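Local atomic coordinates of putative methyltransferase (Emericella variicolor, PDB entry 7DMB), a protein that probably transfers methyl groups from S-adenosyl-L-methionine, acting in trans with a polyketide synthase in calbistrin biosynthesis. Residues D277-S282 with K296-L301; N283-T288 with A347-R352; K318-M323 with F372-N377; W330-G333 with G337-G340. All blocks are in the same frame, centred on the assembly; numbering follows the deposited sequence.

Contact 1: residues D277-S282 with K296-L301. With SAH (S-adenosyl-L-homocysteine), chain C.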
# COMPACT_ATOMS: atom_id res chain seq x y z
N ASP A 277 14.42 -10.56 12.93
CA ASP A 277 15.35 -10.52 11.82
C ASP A 277 14.82 -9.69 10.67
O ASP A 277 15.58 -9.00 9.99
CB ASP A 277 15.66 -11.94 11.36
CG ASP A 277 16.07 -12.82 12.50
OD1 ASP A 277 17.03 -12.43 13.20
OD2 ASP A 277 15.40 -13.86 12.73
N VAL A 278 13.51 -9.75 10.42
CA VAL A 278 12.88 -9.04 9.32
C VAL A 278 11.59 -8.43 9.84
O VAL A 278 10.78 -9.11 10.47
CB VAL A 278 12.61 -9.95 8.10
CG1 VAL A 278 12.02 -9.14 6.94
CG2 VAL A 278 13.89 -10.65 7.64
N VAL A 279 11.40 -7.14 9.58
CA VAL A 279 10.12 -6.47 9.81
C VAL A 279 9.52 -6.18 8.44
O VAL A 279 10.19 -5.61 7.57
CB VAL A 279 10.28 -5.18 10.64
CG1 VAL A 279 9.02 -4.33 10.58
CG2 VAL A 279 10.63 -5.51 12.08
N ILE A 280 8.26 -6.59 8.25
CA ILE A 280 7.53 -6.37 7.01
C ILE A 280 6.52 -5.24 7.23
O ILE A 280 5.85 -5.19 8.27
CB ILE A 280 6.80 -7.64 6.53
CG1 ILE A 280 7.73 -8.88 6.54
CG2 ILE A 280 6.15 -7.43 5.16
CD1 ILE A 280 8.63 -8.94 5.37
N ALA A 281 6.39 -4.34 6.24
CA ALA A 281 5.36 -3.30 6.29
C ALA A 281 4.92 -2.92 4.88
O ALA A 281 5.74 -2.49 4.07
CB ALA A 281 5.88 -2.08 7.05
N SER A 282 3.61 -3.07 4.60
CA SER A 282 3.09 -2.72 3.28
C SER A 282 2.03 -1.64 3.47
O SER A 282 0.93 -1.91 3.97
CB SER A 282 2.53 -3.94 2.56
OG SER A 282 1.88 -3.59 1.34
N LYS A 296 12.46 4.64 13.66
CA LYS A 296 13.22 4.32 14.87
C LYS A 296 12.52 3.24 15.69
O LYS A 296 13.19 2.43 16.35
CB LYS A 296 13.42 5.56 15.74
CG LYS A 296 14.33 6.65 15.15
CD LYS A 296 14.41 7.90 16.06
CE LYS A 296 15.41 8.91 15.53
NZ LYS A 296 15.70 10.00 16.50
N ASN A 297 11.19 3.20 15.66
CA ASN A 297 10.49 2.14 16.37
C ASN A 297 10.62 0.81 15.64
O ASN A 297 10.72 -0.24 16.29
CB ASN A 297 9.02 2.52 16.57
CG ASN A 297 8.84 3.63 17.60
OD1 ASN A 297 9.66 3.80 18.51
ND2 ASN A 297 7.76 4.39 17.46
N VAL A 298 10.67 0.83 14.30
CA VAL A 298 10.97 -0.40 13.57
C VAL A 298 12.38 -0.89 13.91
O VAL A 298 12.60 -2.09 14.08
CB VAL A 298 10.80 -0.19 12.06
CG1 VAL A 298 11.32 -1.40 11.30
CG2 VAL A 298 9.34 0.06 11.71
N ARG A 299 13.35 0.03 14.00
CA ARG A 299 14.73 -0.37 14.29
C ARG A 299 14.86 -0.99 15.68
O ARG A 299 15.62 -1.95 15.88
CB ARG A 299 15.67 0.83 14.16
CG ARG A 299 17.14 0.47 14.43
CD ARG A 299 17.91 1.65 14.99
NE ARG A 299 19.30 1.70 14.52
CZ ARG A 299 20.35 1.30 15.23
NH1 ARG A 299 20.18 0.79 16.45
NH2 ARG A 299 21.57 1.39 14.71
N THR A 300 14.13 -0.44 16.65
CA THR A 300 14.13 -1.00 18.00
C THR A 300 13.79 -2.49 17.97
O THR A 300 14.39 -3.28 18.72
CB THR A 300 13.13 -0.23 18.87
OG1 THR A 300 13.65 1.08 19.12
CG2 THR A 300 12.89 -0.93 20.20
N LEU A 301 12.86 -2.90 17.09
CA LEU A 301 12.45 -4.30 17.01
C LEU A 301 13.50 -5.19 16.36
O LEU A 301 13.51 -6.40 16.61
CB LEU A 301 11.13 -4.41 16.24
CG LEU A 301 9.88 -3.88 16.95
CD1 LEU A 301 8.73 -3.65 15.98
CD2 LEU A 301 9.44 -4.84 18.06
N SAH C . -1.14 -4.14 4.94
CA SAH C . -2.52 -3.74 4.58
CB SAH C . -2.54 -2.66 3.48
CG SAH C . -2.31 -1.27 4.02
SD SAH C . -3.68 -0.61 5.01
C SAH C . -3.30 -4.97 4.11
O SAH C . -4.48 -5.07 4.51
OXT SAH C . -2.69 -5.79 3.38
C5' SAH C . -2.79 0.07 6.43
C4' SAH C . -2.88 -0.83 7.65
O4' SAH C . -2.00 -0.32 8.68
C3' SAH C . -4.28 -0.89 8.27
O3' SAH C . -4.62 -2.25 8.52
C2' SAH C . -4.14 -0.05 9.54
O2' SAH C . -4.98 -0.44 10.61
C1' SAH C . -2.68 -0.28 9.91
N9 SAH C . -2.12 0.81 10.69
C8 SAH C . -2.45 2.14 10.57
N7 SAH C . -1.79 2.92 11.39
C5 SAH C . -0.97 2.06 12.10
C6 SAH C . -0.03 2.28 13.13
N6 SAH C . 0.24 3.48 13.63
N1 SAH C . 0.62 1.20 13.62
C2 SAH C . 0.33 -0.01 13.12
N3 SAH C . -0.53 -0.33 12.15
C4 SAH C . -1.16 0.75 11.68

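Contact 2: residues N283-T288 with A347-R352. With SAH (S-adenosyl-L-homocysteine), chain C.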
# COMPACT_ATOMS: atom_id res chain seq x y z
N ASN A 283 2.40 -0.42 3.09
CA ASN A 283 1.48 0.70 2.98
C ASN A 283 0.81 1.00 4.32
O ASN A 283 -0.36 1.37 4.38
CB ASN A 283 0.48 0.45 1.85
CG ASN A 283 1.09 0.77 0.48
OD1 ASN A 283 1.56 1.90 0.26
ND2 ASN A 283 1.15 -0.22 -0.40
N VAL A 284 1.60 0.90 5.39
CA VAL A 284 1.18 1.30 6.72
C VAL A 284 2.04 2.44 7.26
O VAL A 284 1.54 3.36 7.92
CB VAL A 284 1.21 0.10 7.70
CG1 VAL A 284 2.51 -0.69 7.57
CG2 VAL A 284 1.01 0.58 9.13
N LEU A 285 3.35 2.44 6.96
CA LEU A 285 4.23 3.43 7.57
C LEU A 285 3.82 4.85 7.18
O LEU A 285 3.87 5.76 8.00
CB LEU A 285 5.69 3.14 7.22
CG LEU A 285 6.32 1.78 7.67
CD1 LEU A 285 7.84 1.79 7.56
CD2 LEU A 285 5.90 1.40 9.07
N HIS A 286 3.38 5.05 5.93
CA HIS A 286 2.98 6.40 5.53
C HIS A 286 1.73 6.88 6.27
O HIS A 286 1.43 8.08 6.23
CB HIS A 286 2.77 6.49 4.01
CG HIS A 286 1.52 5.83 3.52
ND1 HIS A 286 1.54 4.77 2.63
CD2 HIS A 286 0.21 6.08 3.77
CE1 HIS A 286 0.31 4.40 2.36
NE2 HIS A 286 -0.52 5.17 3.04
N ALA A 287 0.99 5.96 6.91
CA ALA A 287 -0.17 6.34 7.71
C ALA A 287 0.21 6.85 9.10
O ALA A 287 -0.67 7.33 9.83
CB ALA A 287 -1.14 5.16 7.84
N THR A 288 1.45 6.79 9.46
CA THR A 288 1.88 7.28 10.76
C THR A 288 2.27 8.75 10.65
O THR A 288 2.60 9.24 9.57
CB THR A 288 3.05 6.44 11.27
OG1 THR A 288 4.23 6.71 10.49
CG2 THR A 288 2.71 4.97 11.16
N ALA A 347 13.66 7.91 -2.82
CA ALA A 347 14.72 8.83 -2.41
C ALA A 347 14.38 9.49 -1.08
O ALA A 347 15.26 9.72 -0.25
CB ALA A 347 14.95 9.90 -3.49
N GLU A 348 13.09 9.77 -0.85
CA GLU A 348 12.71 10.36 0.42
C GLU A 348 12.78 9.33 1.55
O GLU A 348 13.24 9.65 2.65
CB GLU A 348 11.32 10.98 0.33
CG GLU A 348 11.01 12.03 1.43
CD GLU A 348 12.18 12.96 1.78
OE1 GLU A 348 12.40 13.22 2.99
OE2 GLU A 348 12.86 13.45 0.85
N TRP A 349 12.34 8.09 1.29
CA TRP A 349 12.49 7.04 2.30
C TRP A 349 13.96 6.88 2.69
O TRP A 349 14.29 6.89 3.88
CB TRP A 349 11.92 5.72 1.78
CG TRP A 349 10.41 5.66 1.82
CD1 TRP A 349 9.56 5.76 0.74
CD2 TRP A 349 9.58 5.53 2.98
NE1 TRP A 349 8.25 5.68 1.17
CE2 TRP A 349 8.23 5.53 2.54
CE3 TRP A 349 9.85 5.40 4.35
CZ2 TRP A 349 7.15 5.44 3.42
CZ3 TRP A 349 8.77 5.28 5.23
CH2 TRP A 349 7.43 5.32 4.76
N ASP A 350 14.85 6.79 1.70
CA ASP A 350 16.28 6.72 1.95
C ASP A 350 16.74 7.80 2.92
O ASP A 350 17.42 7.51 3.91
CB ASP A 350 17.03 6.83 0.62
CG ASP A 350 18.54 6.83 0.80
OD1 ASP A 350 19.09 5.81 1.29
OD2 ASP A 350 19.18 7.85 0.42
N ARG A 351 16.38 9.06 2.65
CA ARG A 351 16.68 10.16 3.56
C ARG A 351 16.24 9.85 4.99
O ARG A 351 17.01 10.02 5.95
CB ARG A 351 15.98 11.44 3.09
CG ARG A 351 16.62 12.17 1.93
CD ARG A 351 16.09 13.59 1.87
NE ARG A 351 16.35 14.31 3.12
CZ ARG A 351 15.73 15.42 3.51
NH1 ARG A 351 14.79 15.96 2.75
NH2 ARG A 351 16.07 16.00 4.66
N ARG A 352 15.00 9.40 5.15
CA ARG A 352 14.49 9.28 6.50
C ARG A 352 14.96 8.00 7.17
O ARG A 352 15.08 7.97 8.40
CB ARG A 352 12.97 9.37 6.47
CG ARG A 352 12.53 10.80 6.29
CD ARG A 352 11.08 10.88 6.05
NE ARG A 352 10.71 12.07 5.30
CZ ARG A 352 9.84 12.96 5.74
NH1 ARG A 352 9.30 12.81 6.95
NH2 ARG A 352 9.52 14.00 4.99
N SAH C . -1.14 -4.14 4.94
CA SAH C . -2.52 -3.74 4.58
CB SAH C . -2.54 -2.66 3.48
CG SAH C . -2.31 -1.27 4.02
SD SAH C . -3.68 -0.61 5.01
C SAH C . -3.30 -4.97 4.11
O SAH C . -4.48 -5.07 4.51
OXT SAH C . -2.69 -5.79 3.38
C5' SAH C . -2.79 0.07 6.43
C4' SAH C . -2.88 -0.83 7.65
O4' SAH C . -2.00 -0.32 8.68
C3' SAH C . -4.28 -0.89 8.27
O3' SAH C . -4.62 -2.25 8.52
C2' SAH C . -4.14 -0.05 9.54
O2' SAH C . -4.98 -0.44 10.61
C1' SAH C . -2.68 -0.28 9.91
N9 SAH C . -2.12 0.81 10.69
C8 SAH C . -2.45 2.14 10.57
N7 SAH C . -1.79 2.92 11.39
C5 SAH C . -0.97 2.06 12.10
C6 SAH C . -0.03 2.28 13.13
N6 SAH C . 0.24 3.48 13.63
N1 SAH C . 0.62 1.20 13.62
C2 SAH C . 0.33 -0.01 13.12
N3 SAH C . -0.53 -0.33 12.15
C4 SAH C . -1.16 0.75 11.68

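Contact 3: residues K318-M323 with F372-N377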
# COMPACT_ATOMS: atom_id res chain seq x y z
N LYS A 318 -3.16 10.00 -9.31
CA LYS A 318 -3.96 10.40 -8.16
C LYS A 318 -5.05 9.40 -7.80
O LYS A 318 -6.03 9.77 -7.15
CB LYS A 318 -4.58 11.78 -8.40
CG LYS A 318 -3.79 12.99 -7.88
CD LYS A 318 -2.33 12.92 -8.21
CE LYS A 318 -1.50 13.71 -7.20
NZ LYS A 318 -0.04 13.53 -7.40
N TYR A 319 -4.91 8.14 -8.22
CA TYR A 319 -5.95 7.15 -7.92
C TYR A 319 -6.08 6.94 -6.42
O TYR A 319 -7.19 6.81 -5.89
CB TYR A 319 -5.67 5.84 -8.65
CG TYR A 319 -6.60 4.69 -8.29
CD1 TYR A 319 -7.95 4.75 -8.59
CD2 TYR A 319 -6.13 3.53 -7.66
CE1 TYR A 319 -8.81 3.72 -8.27
CE2 TYR A 319 -6.99 2.48 -7.34
CZ TYR A 319 -8.32 2.58 -7.65
OH TYR A 319 -9.20 1.57 -7.33
N VAL A 320 -4.95 6.94 -5.70
CA VAL A 320 -5.01 6.73 -4.26
C VAL A 320 -5.57 7.96 -3.56
O VAL A 320 -6.36 7.84 -2.61
CB VAL A 320 -3.62 6.34 -3.71
CG1 VAL A 320 -3.74 5.84 -2.28
CG2 VAL A 320 -3.04 5.23 -4.58
N ASP A 321 -5.21 9.16 -4.03
CA ASP A 321 -5.83 10.38 -3.52
C ASP A 321 -7.35 10.31 -3.66
O ASP A 321 -8.08 10.66 -2.74
CB ASP A 321 -5.30 11.62 -4.25
CG ASP A 321 -3.81 11.72 -4.20
OD1 ASP A 321 -3.31 12.60 -3.47
OD2 ASP A 321 -3.13 10.92 -4.87
N PHE A 322 -7.82 9.88 -4.83
CA PHE A 322 -9.26 9.75 -5.03
C PHE A 322 -9.87 8.75 -4.05
O PHE A 322 -10.95 9.00 -3.49
CB PHE A 322 -9.56 9.33 -6.46
CG PHE A 322 -11.00 9.06 -6.72
CD1 PHE A 322 -11.84 10.10 -7.10
CD2 PHE A 322 -11.54 7.79 -6.55
CE1 PHE A 322 -13.18 9.88 -7.32
CE2 PHE A 322 -12.88 7.57 -6.76
CZ PHE A 322 -13.70 8.62 -7.15
N MET A 323 -9.19 7.63 -3.81
CA MET A 323 -9.82 6.52 -3.11
C MET A 323 -9.87 6.74 -1.61
O MET A 323 -10.82 6.31 -0.95
CB MET A 323 -9.08 5.21 -3.42
CG MET A 323 -9.48 4.58 -4.74
SD MET A 323 -11.25 4.30 -4.89
CE MET A 323 -11.55 3.31 -3.42
N PHE A 372 5.19 4.86 -14.48
CA PHE A 372 3.82 4.51 -14.07
C PHE A 372 3.86 3.21 -13.27
O PHE A 372 3.48 2.13 -13.74
CB PHE A 372 2.89 4.45 -15.28
CG PHE A 372 2.55 5.82 -15.83
CD1 PHE A 372 2.87 6.16 -17.14
CD2 PHE A 372 1.94 6.77 -15.03
CE1 PHE A 372 2.56 7.43 -17.64
CE2 PHE A 372 1.63 8.04 -15.52
CZ PHE A 372 1.94 8.37 -16.82
N TYR A 373 4.33 3.34 -12.04
CA TYR A 373 4.35 2.27 -11.07
C TYR A 373 3.47 2.69 -9.90
O TYR A 373 3.08 3.86 -9.78
CB TYR A 373 5.78 1.95 -10.62
CG TYR A 373 6.38 2.96 -9.67
CD1 TYR A 373 6.25 2.83 -8.29
CD2 TYR A 373 7.06 4.07 -10.16
CE1 TYR A 373 6.80 3.77 -7.42
CE2 TYR A 373 7.61 5.02 -9.30
CZ TYR A 373 7.47 4.87 -7.94
OH TYR A 373 8.02 5.84 -7.11
N TYR A 374 3.13 1.73 -9.03
CA TYR A 374 2.37 2.06 -7.82
C TYR A 374 3.21 1.91 -6.56
O TYR A 374 3.44 2.90 -5.86
CB TYR A 374 1.08 1.21 -7.77
CG TYR A 374 -0.08 1.94 -8.43
CD1 TYR A 374 -0.92 2.77 -7.69
CD2 TYR A 374 -0.31 1.84 -9.81
CE1 TYR A 374 -1.98 3.46 -8.29
CE2 TYR A 374 -1.36 2.54 -10.42
CZ TYR A 374 -2.19 3.34 -9.66
OH TYR A 374 -3.24 4.03 -10.24
N ASN A 375 3.73 0.71 -6.28
CA ASN A 375 4.51 0.41 -5.08
C ASN A 375 6.01 0.42 -5.36
O ASN A 375 6.47 -0.17 -6.35
CB ASN A 375 4.13 -0.96 -4.53
CG ASN A 375 2.97 -0.93 -3.57
OD1 ASN A 375 2.85 -0.02 -2.76
ND2 ASN A 375 2.13 -1.95 -3.63
N ALA A 376 6.78 1.03 -4.46
CA ALA A 376 8.21 0.75 -4.35
C ALA A 376 8.45 -0.31 -3.27
O ALA A 376 8.00 -0.16 -2.13
CB ALA A 376 9.00 2.03 -4.02
N ASN A 377 9.15 -1.39 -3.64
CA ASN A 377 9.52 -2.47 -2.71
C ASN A 377 10.93 -2.19 -2.21
O ASN A 377 11.90 -2.39 -2.94
CB ASN A 377 9.46 -3.84 -3.39
CG ASN A 377 8.05 -4.20 -3.88
OD1 ASN A 377 7.18 -4.60 -3.09
ND2 ASN A 377 7.82 -4.05 -5.18
O HOH W 1 -2.63 6.62 -10.07

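Contact 4: residues W330-G333 with G337-G340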
# COMPACT_ATOMS: atom_id res chain seq x y z
N TRP A 330 -5.47 11.28 5.29
CA TRP A 330 -4.82 11.60 4.02
C TRP A 330 -4.28 13.02 4.00
O TRP A 330 -3.42 13.34 3.18
CB TRP A 330 -5.80 11.39 2.85
CG TRP A 330 -5.15 11.42 1.49
CD1 TRP A 330 -5.27 12.39 0.52
CD2 TRP A 330 -4.25 10.44 0.97
NE1 TRP A 330 -4.51 12.05 -0.57
CE2 TRP A 330 -3.87 10.86 -0.32
CE3 TRP A 330 -3.72 9.24 1.46
CZ2 TRP A 330 -2.99 10.12 -1.12
CZ3 TRP A 330 -2.84 8.50 0.66
CH2 TRP A 330 -2.50 8.95 -0.61
N TRP A 331 -4.75 13.87 4.90
CA TRP A 331 -4.38 15.27 4.90
C TRP A 331 -3.33 15.59 5.97
O TRP A 331 -2.93 16.75 6.08
CB TRP A 331 -5.63 16.13 5.05
CG TRP A 331 -6.58 15.75 3.96
CD1 TRP A 331 -7.60 14.85 4.04
CD2 TRP A 331 -6.54 16.20 2.59
NE1 TRP A 331 -8.21 14.72 2.81
CE2 TRP A 331 -7.58 15.53 1.91
CE3 TRP A 331 -5.73 17.10 1.89
CZ2 TRP A 331 -7.84 15.74 0.56
CZ3 TRP A 331 -5.99 17.30 0.54
CH2 TRP A 331 -7.04 16.63 -0.11
N LEU A 332 -2.87 14.59 6.71
CA LEU A 332 -1.68 14.78 7.52
C LEU A 332 -0.44 14.74 6.63
O LEU A 332 -0.47 14.26 5.49
CB LEU A 332 -1.60 13.71 8.63
CG LEU A 332 -1.29 12.22 8.40
CD1 LEU A 332 0.16 11.91 8.01
CD2 LEU A 332 -1.66 11.43 9.65
N GLY A 333 0.68 15.24 7.16
CA GLY A 333 1.94 15.21 6.44
C GLY A 333 2.73 16.50 6.50
O GLY A 333 3.97 16.48 6.45
N GLY A 337 7.05 17.10 6.93
CA GLY A 337 7.74 17.31 5.67
C GLY A 337 7.09 16.63 4.50
O GLY A 337 7.78 16.27 3.54
N ARG A 338 5.77 16.42 4.56
CA ARG A 338 5.01 15.68 3.56
C ARG A 338 3.76 16.49 3.22
O ARG A 338 2.62 16.06 3.42
CB ARG A 338 4.63 14.28 4.06
CG ARG A 338 5.82 13.37 4.32
CD ARG A 338 5.35 11.96 4.72
NE ARG A 338 4.99 11.87 6.14
CZ ARG A 338 4.15 10.98 6.65
NH1 ARG A 338 3.56 10.08 5.87
NH2 ARG A 338 3.88 10.97 7.95
N ALA A 339 3.98 17.71 2.71
CA ALA A 339 2.87 18.62 2.45
C ALA A 339 1.97 18.10 1.33
O ALA A 339 0.74 18.20 1.44
CB ALA A 339 3.41 20.01 2.09
N GLY A 340 2.55 17.53 0.28
CA GLY A 340 1.78 17.03 -0.84
C GLY A 340 0.95 15.78 -0.56
O GLY A 340 0.14 15.40 -1.41

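Contact 1: residues D277-S282 with K296-L301
Val279 and Val298 meet through one methyl each: CG1 of Val279 lies 3.8 Å from CG1 of Val298, and the two branched side chains cross obliquely instead of meeting end on. The torsions explain why these particular methyls touch. In Val279, CG1 is anti to the backbone N (chi1 166°) and comes out on the helix side of the strand, while CG2, beside the backbone N, turns to the neighbouring turn of the helix and lies 4.3 Å from CB of Leu301. Val298 has nearly the same first torsion, which carries its CG1 to the strand, where it is also 4.0 Å from CB of Val279. Val279 is thus seated against two residues three positions apart on one flank of the helix, yet the backbones remain well separated, the closest CA atoms being those of Val279 and Val298 at 7.2 Å. Strand 276-282, helix 291-301 and strand 306-313 form a beta-alpha-beta crossover of the Rossmann-like class I methyltransferase fold, the two strands lying parallel and adjacent in the sheet. Leu308 of the second strand touches both valines, so the helix packs over the pair of strands. On the other face of the sheet, Val278 and Ile280 reach helix 187-196 through Met193 and Ile190. Where the strand ends, the backbone O of Ser282 accepts a hydrogen bond from the amino N of SAH at 3.2 Å. The Ser282 hydroxyl is hydrogen-bonded to Gln311, which ties this ligand-bearing end of the strand to its neighbour.

Contact 2: residues N283-T288 with A347-R352
The backbones at Leu285, His286 and Trp349 stay far apart, with 10.1 Å between the closest CA atoms, those of His286 and Trp349, so the gap is bridged by a long side chain. Residues 285-287 form a short 3-10 segment, entered by the bond from Ala287 N to Val284 O (2.8 Å), whereas 347-352 is regular helix. Trp349 has CG anti to its carbonyl carbon (chi1 -76°), which extends the indole away from the helix until CH2 of its six-membered ring lies 3.7 Å from CB of Leu285. That methylene approaches the ring obliquely, while N of His286, 4.2 Å from the same CH2, sits at the ring edge near its plane. The loop is braced from within: Leu285 O accepts both Thr288 N and Thr288 OG1, the hydroxyl at 2.7 Å and in the carbonyl plane. These two bonds help to hold the turn, which also borders SAH, where CG2 of Val284 lies 3.2 Å from the ribose O4'. His286 presents the edge of its imidazole to Asn283 OD1, and its ND1 is hydrogen-bonded to Glu312. On the helix, Glu348 OE1 uses its anti lone pair for Arg352 NE (3.1 Å, N-H...O 154°), a salt bridge extended by one from Arg352 to Asp336. The contact joins the loop after strand 276-282 to helix 346-355: Trp349 also packs on Leu291 of helix 291-301 and on Asn310 and Glu312 of strand 306-313, while Leu285 rests on Thr294 and Leu295 of helix 291-301.

Contact 3: residues K318-M323 with F372-N377
Tyr374 drives its phenol end against the base of the Tyr319 side chain, with OH of Tyr374 3.4 Å from CB of Tyr319. The two side chains cross at about a right angle, and CE1 of Tyr374 comes to 4.2 Å from CD2 of Tyr319. This is the close part of the contact, and both tyrosines are buried. Tyr319 CG is anti to the backbone N (chi1 173°), which swings its ring past the incoming phenol, and one face of that ring is covered by CG of Met323, 3.6 Å above the plane and offset toward the rim. Beside the phenol a water forms a bridge, donating to OH of Tyr374 at 2.7 Å and accepting a weak bond from N of Tyr319, a first-turn amide of the helix, at 3.3 Å. The looser side lies around partly exposed Val320, whose CG2 meets the edge of the Tyr374 ring at CE1 (4.2 Å). With only 105 Å² buried in total, the two segments touch through a small patch dominated by one ring. Helix 319-324 is packed on the helical part of the chain, Tyr319 touching Ile62 and Trp66 of helix 56-79 and Pro146 of helix 140-157. Tyr374, just ahead of the antiparallel strand 375-382, rests on Leu313 of the adjacent strand 306-313 and on Gln59 of helix 56-79, so the contact joins helix 319-324 to the start of strand 375-382, an inner strand of the methyltransferase sheet, between 306-313 and 358-366.

Contact 4: residues W330-G333 with G337-G340
Gly333 O and Arg338 N close a tight chain reversal with a hydrogen bond of 2.6 Å. It runs from O of residue i to N of residue i+5, the pattern of a pi-turn, and is bent: the N-H...O angle is 143°, and the donor stands 44° above the carbonyl plane, away from a lone pair. A CA-H...O contact from Gly333 CA to Arg338 O (3.2 Å) ties the same residues again. Gly333 adopts a positive phi (136°), a region open to glycine, and CB of Arg338 packs 3.3 Å from Gly333 O. Beyond this core, Leu332 and Arg338 lie side by side and point the same way, with CD1 of Leu332 3.8 Å from NH2 of Arg338. The arginine chain bends at chi3. Its NE forms a salt bridge with Asp336 within the turn, while outside it NH2 bonds to Thr288 O, and NH1 to the carbonyls of His286 and Pro342. A single buried cation thus gathers several carbonyl oxygens. The turn lies between helices 319-324 and 346-355; Trp330 packs on Val320 and Val324 of the first, and Trp331 on Tyr90 and Trp93 of helix 85-101.

How the contacts relate
Contacts 1 and 2 follow the chain from strand 276-282 into the loop at 283-288, and both touch SAH; their centres are 12 Å apart. Contact 4, nested within the chain loop that contact 2 closes, meets it through Arg338, whose NH2 lies 2.7 Å from Thr288 O, so the turn is bonded to the loop beside the ligand without approaching SAH itself (Leu332 side chain about 9 Å away). Contact 3 joins contact 2 by Asn283 ND2 to Asn375 OD1 (2.9 Å) and contact 4 by Asp321 OD1 to Trp330 NE1 (3.2 Å). Contacts 1 and 3, centres 23 Å apart, do not touch but reach the same sheet.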